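Long-range contacts in lovastatin nonaketide synthase, polyketide synthase component (Aspergillus terreus, PDB 7CPX), which builds the dihydromonacolin L skeleton of lovastatin from nine malonyl-CoA units, using NADPH and S-adenosyl-L-methionine, together with its partner enzyme lovC: residues His985-Gln990 against Met1127-Ser1132; Gly989-Pro994 against Val1031-Glu1036. The protein carries 2 engineered substitutions. All blocks are in the same frame, centred on the assembly; numbering follows the deposited sequence.

Contact 1 of 2, residues His985-Gln990 against Met1127-Ser1132; sequences HALQGQ and MGYNYS
His985 and Tyr1131 meet ring to ring in an offset edge-to-face pair, the edge of the tyrosine toward the face of the imidazole, with planes at 60°. Tyr1131 CE1 lies 3.4 Å from His985 CD2, which sits near the tyrosine's plane at its edge. The two side chains run alongside each other and point the same way. His985 reaches this position because its CG lies anti to the backbone N (chi1 -167°), which carries the ring back along the tyrosine although its first bond leads away from 1127-1132. Further along, the link is made by backbone and amide groups. Gln988 N donates to Gly1128 O at 2.7 Å, nearly straight (170°) and on a lone pair of that carbonyl. Asn1130 OD1 takes the N-H of Gly989 in a short but bent bond of 2.7 Å, in the plane of the side-chain carbonyl, while Asn1130 N makes a weak bond to Ala986 O. The side chain of Asn1130 thereby holds one peptide N-H of the type I' turn Leu987-Gln990. Gly1128, at positive phi, closes helix 1117-1126 as the C' residue of a Schellman motif, so the helix end sets where its carbonyl meets the turn. In the next shell, Val992 O accepts a hydrogen bond from His985 ND1, and Tyr1129 OH bonds to Tyr1196 O. His985 is the predicted proton acceptor of the dehydratase and Asp1174, which touches both His985 and Tyr1131, the predicted proton donor. The contact thus joins the two hotdog folds beside the probable active site, ring packing and the ND1 bond together restraining the histidine's orientation.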
ATOM      1  N   HIS A 985     -26.290   6.322  -9.331  1.00 84.40           N
ATOM      2  CA  HIS A 985     -26.467   5.259  -8.341  1.00 84.40           C
ATOM      3  C   HIS A 985     -26.781   5.896  -6.993  1.00 84.40           C
ATOM      4  O   HIS A 985     -25.899   6.304  -6.234  1.00 84.40           O
ATOM      5  CB  HIS A 985     -25.229   4.377  -8.267  1.00 84.40           C
ATOM      6  CG  HIS A 985     -25.442   3.106  -7.506  1.00 84.40           C
ATOM      7  ND1 HIS A 985     -25.259   3.015  -6.143  1.00 84.40           N
ATOM      8  CD2 HIS A 985     -25.829   1.876  -7.916  1.00 84.40           C
ATOM      9  CE1 HIS A 985     -25.521   1.782  -5.747  1.00 84.40           C
ATOM     10  NE2 HIS A 985     -25.869   1.071  -6.804  1.00 84.40           N
ATOM     11  N   ALA A 986     -28.072   5.977  -6.697  1.00 85.29           N
ATOM     12  CA  ALA A 986     -28.557   6.531  -5.441  1.00 85.29           C
ATOM     13  C   ALA A 986     -29.342   5.470  -4.685  1.00 85.29           C
ATOM     14  O   ALA A 986     -30.189   4.783  -5.265  1.00 85.29           O
ATOM     15  CB  ALA A 986     -29.431   7.760  -5.692  1.00 85.29           C
ATOM     16  N   LEU A 987     -29.055   5.337  -3.394  1.00 85.87           N
ATOM     17  CA  LEU A 987     -29.779   4.431  -2.514  1.00 85.87           C
ATOM     18  C   LEU A 987     -30.339   5.239  -1.355  1.00 85.87           C
ATOM     19  O   LEU A 987     -29.583   5.883  -0.621  1.00 85.87           O
ATOM     20  CB  LEU A 987     -28.870   3.309  -2.010  1.00 85.87           C
ATOM     21  CG  LEU A 987     -28.239   2.448  -3.105  1.00 85.87           C
ATOM     22  CD1 LEU A 987     -27.364   1.370  -2.500  1.00 85.87           C
ATOM     23  CD2 LEU A 987     -29.305   1.826  -3.988  1.00 85.87           C
ATOM     24  N   GLN A 988     -31.661   5.208  -1.195  1.00 88.33           N
ATOM     25  CA  GLN A 988     -32.337   5.996  -0.169  1.00 88.33           C
ATOM     26  C   GLN A 988     -32.009   7.480  -0.326  1.00 88.33           C
ATOM     27  O   GLN A 988     -31.847   8.208   0.654  1.00 88.33           O
ATOM     28  CB  GLN A 988     -31.970   5.502   1.231  1.00 88.33           C
ATOM     29  CG  GLN A 988     -32.252   4.029   1.449  1.00 88.33           C
ATOM     30  CD  GLN A 988     -31.918   3.571   2.852  1.00 88.33           C
ATOM     31  OE1 GLN A 988     -31.315   4.308   3.632  1.00 88.33           O
ATOM     32  NE2 GLN A 988     -32.312   2.348   3.183  1.00 88.33           N
ATOM     33  N   GLY A 989     -31.911   7.927  -1.572  1.00 87.16           N
ATOM     34  CA  GLY A 989     -31.588   9.305  -1.898  1.00 87.16           C
ATOM     35  C   GLY A 989     -30.102   9.588  -1.941  1.00 87.16           C
ATOM     36  O   GLY A 989     -29.630  10.303  -2.827  1.00 87.16           O
ATOM     37  N   GLN A 990     -29.351   9.036  -0.992  1.00 86.00           N
ATOM     38  CA  GLN A 990     -27.912   9.248  -0.959  1.00 86.00           C
ATOM     39  C   GLN A 990     -27.251   8.591  -2.161  1.00 86.00           C
ATOM     40  O   GLN A 990     -27.597   7.471  -2.548  1.00 86.00           O
ATOM     41  CB  GLN A 990     -27.317   8.680   0.328  1.00 86.00           C
ATOM     42  CG  GLN A 990     -27.965   9.186   1.606  1.00 86.00           C
ATOM     43  CD  GLN A 990     -27.733  10.664   1.843  1.00 86.00           C
ATOM     44  OE1 GLN A 990     -27.101  11.345   1.035  1.00 86.00           O
ATOM     45  NE2 GLN A 990     -28.243  11.169   2.960  1.00 86.00           N
ATOM     46  N   MET A1127     -38.654   1.510  -3.198  1.00 93.49           N
ATOM     47  CA  MET A1127     -37.957   0.705  -2.203  1.00 93.49           C
ATOM     48  C   MET A1127     -36.548   1.221  -1.925  1.00 93.49           C
ATOM     49  O   MET A1127     -35.731   0.493  -1.353  1.00 93.49           O
ATOM     50  CB  MET A1127     -37.906  -0.758  -2.644  1.00 93.49           C
ATOM     51  CG  MET A1127     -39.224  -1.293  -3.183  1.00 93.49           C
ATOM     52  SD  MET A1127     -40.666  -0.709  -2.273  1.00 93.49           S
ATOM     53  CE  MET A1127     -40.427  -1.513  -0.692  1.00 93.49           C
ATOM     54  N   GLY A1128     -36.248   2.456  -2.323  1.00 89.80           N
ATOM     55  CA  GLY A1128     -34.987   3.090  -2.007  1.00 89.80           C
ATOM     56  C   GLY A1128     -33.948   3.036  -3.107  1.00 89.80           C
ATOM     57  O   GLY A1128     -32.933   3.738  -3.009  1.00 89.80           O
ATOM     58  N   TYR A1129     -34.166   2.233  -4.147  1.00 88.27           N
ATOM     59  CA  TYR A1129     -33.228   2.129  -5.266  1.00 88.27           C
ATOM     60  C   TYR A1129     -33.495   3.277  -6.236  1.00 88.27           C
ATOM     61  O   TYR A1129     -34.132   3.117  -7.280  1.00 88.27           O
ATOM     62  CB  TYR A1129     -33.376   0.791  -5.972  1.00 88.27           C
ATOM     63  CG  TYR A1129     -33.083  -0.436  -5.147  1.00 88.27           C
ATOM     64  CD1 TYR A1129     -34.044  -0.971  -4.307  1.00 88.27           C
ATOM     65  CD2 TYR A1129     -31.862  -1.083  -5.239  1.00 88.27           C
ATOM     66  CE1 TYR A1129     -33.791  -2.098  -3.565  1.00 88.27           C
ATOM     67  CE2 TYR A1129     -31.599  -2.214  -4.499  1.00 88.27           C
ATOM     68  CZ  TYR A1129     -32.568  -2.718  -3.664  1.00 88.27           C
ATOM     69  OH  TYR A1129     -32.314  -3.847  -2.922  1.00 88.27           O
ATOM     70  N   ASN A1130     -32.997   4.461  -5.886  1.00 86.96           N
ATOM     71  CA  ASN A1130     -33.239   5.634  -6.713  1.00 86.96           C
ATOM     72  C   ASN A1130     -32.272   5.667  -7.890  1.00 86.96           C
ATOM     73  O   ASN A1130     -31.545   6.648  -8.075  1.00 86.96           O
ATOM     74  CB  ASN A1130     -33.106   6.907  -5.879  1.00 86.96           C
ATOM     75  CG  ASN A1130     -34.005   6.898  -4.661  1.00 86.96           C
ATOM     76  OD1 ASN A1130     -33.540   7.038  -3.529  1.00 86.96           O
ATOM     77  ND2 ASN A1130     -35.302   6.727  -4.886  1.00 86.96           N
ATOM     78  N   TYR A1131     -32.256   4.603  -8.692  1.00 85.18           N
ATOM     79  CA  TYR A1131     -31.383   4.567  -9.856  1.00 85.18           C
ATOM     80  C   TYR A1131     -31.774   5.657 -10.844  1.00 85.18           C
ATOM     81  O   TYR A1131     -32.950   6.002 -10.981  1.00 85.18           O
ATOM     82  CB  TYR A1131     -31.450   3.201 -10.536  1.00 85.18           C
ATOM     83  CG  TYR A1131     -30.889   2.065  -9.713  1.00 85.18           C
ATOM     84  CD1 TYR A1131     -29.571   2.076  -9.288  1.00 85.18           C
ATOM     85  CD2 TYR A1131     -31.672   0.975  -9.376  1.00 85.18           C
ATOM     86  CE1 TYR A1131     -29.054   1.041  -8.542  1.00 85.18           C
ATOM     87  CE2 TYR A1131     -31.162  -0.067  -8.634  1.00 85.18           C
ATOM     88  CZ  TYR A1131     -29.851  -0.029  -8.216  1.00 85.18           C
ATOM     89  OH  TYR A1131     -29.335  -1.066  -7.473  1.00 85.18           O
ATOM     90  N   SER A1132     -30.776   6.199 -11.540  1.00 85.88           N
ATOM     91  CA  SER A1132     -31.009   7.305 -12.453  1.00 85.88           C
ATOM     92  C   SER A1132     -30.035   7.224 -13.619  1.00 85.88           C
ATOM     93  O   SER A1132     -29.009   6.543 -13.556  1.00 85.88           O
ATOM     94  CB  SER A1132     -30.868   8.655 -11.740  1.00 85.88           C
ATOM     95  OG  SER A1132     -31.791   8.764 -10.671  1.00 85.88           O
TER

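Contact 2 of 2, residues Gly989-Pro994 against Val1031-Glu1036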
ATOM      1  N   GLY A 989     -31.911   7.927  -1.572  1.00 87.16           N
ATOM      2  CA  GLY A 989     -31.588   9.305  -1.898  1.00 87.16           C
ATOM      3  C   GLY A 989     -30.102   9.588  -1.941  1.00 87.16           C
ATOM      4  O   GLY A 989     -29.630  10.303  -2.827  1.00 87.16           O
ATOM      5  N   GLN A 990     -29.351   9.036  -0.992  1.00 86.00           N
ATOM      6  CA  GLN A 990     -27.912   9.248  -0.959  1.00 86.00           C
ATOM      7  C   GLN A 990     -27.251   8.591  -2.161  1.00 86.00           C
ATOM      8  O   GLN A 990     -27.597   7.471  -2.548  1.00 86.00           O
ATOM      9  CB  GLN A 990     -27.317   8.680   0.328  1.00 86.00           C
ATOM     10  CG  GLN A 990     -27.965   9.186   1.606  1.00 86.00           C
ATOM     11  CD  GLN A 990     -27.733  10.664   1.843  1.00 86.00           C
ATOM     12  OE1 GLN A 990     -27.101  11.345   1.035  1.00 86.00           O
ATOM     13  NE2 GLN A 990     -28.243  11.169   2.960  1.00 86.00           N
ATOM     14  N   THR A 991     -26.291   9.293  -2.755  1.00 85.68           N
ATOM     15  CA  THR A 991     -25.480   8.706  -3.813  1.00 85.68           C
ATOM     16  C   THR A 991     -24.512   7.706  -3.196  1.00 85.68           C
ATOM     17  O   THR A 991     -23.732   8.055  -2.304  1.00 85.68           O
ATOM     18  CB  THR A 991     -24.727   9.790  -4.575  1.00 85.68           C
ATOM     19  OG1 THR A 991     -25.660  10.720  -5.136  1.00 85.68           O
ATOM     20  CG2 THR A 991     -23.898   9.176  -5.692  1.00 85.68           C
ATOM     21  N   VAL A 992     -24.565   6.464  -3.667  1.00 84.23           N
ATOM     22  CA  VAL A 992     -23.796   5.366  -3.100  1.00 84.23           C
ATOM     23  C   VAL A 992     -22.950   4.752  -4.202  1.00 84.23           C
ATOM     24  O   VAL A 992     -23.444   4.515  -5.311  1.00 84.23           O
ATOM     25  CB  VAL A 992     -24.710   4.304  -2.463  1.00 84.23           C
ATOM     26  CG1 VAL A 992     -23.882   3.174  -1.883  1.00 84.23           C
ATOM     27  CG2 VAL A 992     -25.586   4.936  -1.398  1.00 84.23           C
ATOM     28  N   PHE A 993     -21.686   4.498  -3.900  1.00 82.12           N
ATOM     29  CA  PHE A 993     -20.807   3.873  -4.871  1.00 82.12           C
ATOM     30  C   PHE A 993     -21.306   2.462  -5.157  1.00 82.12           C
ATOM     31  O   PHE A 993     -21.451   1.664  -4.219  1.00 82.12           O
ATOM     32  CB  PHE A 993     -19.371   3.834  -4.360  1.00 82.12           C
ATOM     33  CG  PHE A 993     -18.359   3.537  -5.429  1.00 82.12           C
ATOM     34  CD1 PHE A 993     -17.924   4.532  -6.283  1.00 82.12           C
ATOM     35  CD2 PHE A 993     -17.845   2.263  -5.580  1.00 82.12           C
ATOM     36  CE1 PHE A 993     -16.996   4.264  -7.269  1.00 82.12           C
ATOM     37  CE2 PHE A 993     -16.917   1.987  -6.561  1.00 82.12           C
ATOM     38  CZ  PHE A 993     -16.491   2.990  -7.409  1.00 82.12           C
ATOM     39  N   PRO A 994     -21.583   2.111  -6.412  1.00 82.44           N
ATOM     40  CA  PRO A 994     -22.161   0.795  -6.691  1.00 82.44           C
ATOM     41  C   PRO A 994     -21.211  -0.332  -6.323  1.00 82.44           C
ATOM     42  O   PRO A 994     -19.988  -0.198  -6.398  1.00 82.44           O
ATOM     43  CB  PRO A 994     -22.419   0.834  -8.202  1.00 82.44           C
ATOM     44  CG  PRO A 994     -21.473   1.851  -8.721  1.00 82.44           C
ATOM     45  CD  PRO A 994     -21.349   2.880  -7.645  1.00 82.44           C
ATOM     46  N   VAL A1031     -20.220   2.778   0.233  1.00 82.24           N
ATOM     47  CA  VAL A1031     -19.691   4.135   0.301  1.00 82.24           C
ATOM     48  C   VAL A1031     -20.845   5.104   0.071  1.00 82.24           C
ATOM     49  O   VAL A1031     -21.387   5.189  -1.033  1.00 82.24           O
ATOM     50  CB  VAL A1031     -18.570   4.353  -0.720  1.00 82.24           C
ATOM     51  CG1 VAL A1031     -18.423   5.826  -1.041  1.00 82.24           C
ATOM     52  CG2 VAL A1031     -17.265   3.808  -0.183  1.00 82.24           C
ATOM     53  N   ILE A1032     -21.217   5.839   1.112  1.00 84.99           N
ATOM     54  CA  ILE A1032     -22.290   6.820   1.029  1.00 84.99           C
ATOM     55  C   ILE A1032     -21.675   8.187   0.768  1.00 84.99           C
ATOM     56  O   ILE A1032     -20.817   8.648   1.530  1.00 84.99           O
ATOM     57  CB  ILE A1032     -23.126   6.834   2.318  1.00 84.99           C
ATOM     58  CG1 ILE A1032     -23.529   5.411   2.721  1.00 84.99           C
ATOM     59  CG2 ILE A1032     -24.359   7.705   2.136  1.00 84.99           C
ATOM     60  CD1 ILE A1032     -24.312   4.664   1.667  1.00 84.99           C
ATOM     61  N   PHE A1033     -22.113   8.836  -0.306  1.00 85.48           N
ATOM     62  CA  PHE A1033     -21.655  10.175  -0.657  1.00 85.48           C
ATOM     63  C   PHE A1033     -22.651  11.182  -0.096  1.00 85.48           C
ATOM     64  O   PHE A1033     -23.816  11.207  -0.502  1.00 85.48           O
ATOM     65  CB  PHE A1033     -21.516  10.326  -2.168  1.00 85.48           C
ATOM     66  CG  PHE A1033     -20.483   9.425  -2.775  1.00 85.48           C
ATOM     67  CD1 PHE A1033     -19.145   9.765  -2.741  1.00 85.48           C
ATOM     68  CD2 PHE A1033     -20.851   8.240  -3.382  1.00 85.48           C
ATOM     69  CE1 PHE A1033     -18.191   8.940  -3.297  1.00 85.48           C
ATOM     70  CE2 PHE A1033     -19.903   7.409  -3.942  1.00 85.48           C
ATOM     71  CZ  PHE A1033     -18.569   7.759  -3.899  1.00 85.48           C
ATOM     72  N   ASP A1034     -22.187  12.015   0.837  1.00 95.68           N
ATOM     73  CA  ASP A1034     -23.064  13.023   1.423  1.00 95.68           C
ATOM     74  C   ASP A1034     -23.546  14.007   0.367  1.00 95.68           C
ATOM     75  O   ASP A1034     -24.716  14.408   0.366  1.00 95.68           O
ATOM     76  CB  ASP A1034     -22.335  13.755   2.549  1.00 95.68           C
ATOM     77  CG  ASP A1034     -23.234  14.721   3.295  1.00 95.68           C
ATOM     78  OD1 ASP A1034     -24.451  14.740   3.017  1.00 95.68           O
ATOM     79  OD2 ASP A1034     -22.723  15.462   4.161  1.00 95.68           O
ATOM     80  N   ASP A1035     -22.659  14.408  -0.540  1.00 94.95           N
ATOM     81  CA  ASP A1035     -23.006  15.357  -1.587  1.00 94.95           C
ATOM     82  C   ASP A1035     -22.127  15.077  -2.796  1.00 94.95           C
ATOM     83  O   ASP A1035     -21.096  14.407  -2.694  1.00 94.95           O
ATOM     84  CB  ASP A1035     -22.835  16.804  -1.112  1.00 94.95           C
ATOM     85  CG  ASP A1035     -23.367  17.814  -2.109  1.00 94.95           C
ATOM     86  OD1 ASP A1035     -23.916  17.393  -3.150  1.00 94.95           O
ATOM     87  OD2 ASP A1035     -23.238  19.029  -1.854  1.00 94.95           O
ATOM     88  N   GLU A1036     -22.552  15.599  -3.948  1.00 93.94           N
ATOM     89  CA  GLU A1036     -21.821  15.352  -5.183  1.00 93.94           C
ATOM     90  C   GLU A1036     -20.390  15.864  -5.120  1.00 93.94           C
ATOM     91  O   GLU A1036     -19.537  15.381  -5.872  1.00 93.94           O
ATOM     92  CB  GLU A1036     -22.549  15.995  -6.363  1.00 93.94           C
ATOM     93  CG  GLU A1036     -22.617  17.510  -6.303  1.00 93.94           C
ATOM     94  CD  GLU A1036     -23.375  18.103  -7.473  1.00 93.94           C
ATOM     95  OE1 GLU A1036     -23.927  17.325  -8.279  1.00 93.94           O
ATOM     96  OE2 GLU A1036     -23.416  19.345  -7.590  1.00 93.94           O
TER
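Two short antiparallel strands, 990-992 and 1032-1033, pair here within the N-terminal hotdog fold of the dehydratase domain, as part of a small three-stranded sheet completed by strand 986-987. Val992 and Ile1032 form the non-hydrogen-bonded pair, and backbone bonds lie to each side of them. Phe1033 N donates to Thr991 O at 2.7 Å, and Phe993 N donates to Val1031 O at 3.0 Å. Between these bonds, the CA of Val992 adds a CA-H...O contact to that same Val1031 oxygen. On the face that carries Val992 and Ile1032 the side chains lie side by side. Chi1 of Ile1032 (-49°) puts CG2 anti to the backbone N and against Gln990, whose CB it meets at 3.6 Å, and the bend at chi2 (-58°) brings CD1 to Val992 CG2. The other face belongs to Thr991 and Phe1033. There Thr991 CG2 touches Phe1033 CD2, while the phenylalanine ring lies along the strand with its edge toward the Thr991-Phe993 backbone. Its CE2 reaches Phe993 CB at 3.6 Å, and Val1031 CG1 sits over one face of the same ring, offset toward the rim. Val1031 CB in turn packs on Phe993 CB. Beyond the pair, strand 1040-1052 contributes Val1040 and Leu1042 to the packing around Val1031, Phe993 and Phe1033. Two backbone bonds, one to each side of Val992-Ile1032, set the pairing, and mostly apolar side chains pack on both faces, with the polar end of Gln990 at the exposed end. The contact is thus structural: backbone pairing and apolar packing join 990-992, just ahead of the helix that Pro994 N-caps, to 1032-1033.

Both contacts start from one hairpin: strands 986-987 and 990-992 are joined by the turn containing Gly989 and Gln990, residues common to the two. Contact 1 works from the first strand and reaches across to the C-terminal hotdog fold; contact 2 stays within the N-terminal one and pairs the second strand with 1032-1033. Each is buried at its aromatic end and exposed toward the turn. Their chemistry differs accordingly: backbone and side-chain-amide bonds to a loop and a histidine-tyrosine pair in contact 1, short antiparallel pairing with aliphatic and phenylalanine packing in contact 2. Packing of Leu987 CB on Val992 CG2 and of His985 CD2 on Pro994 CB brings them together.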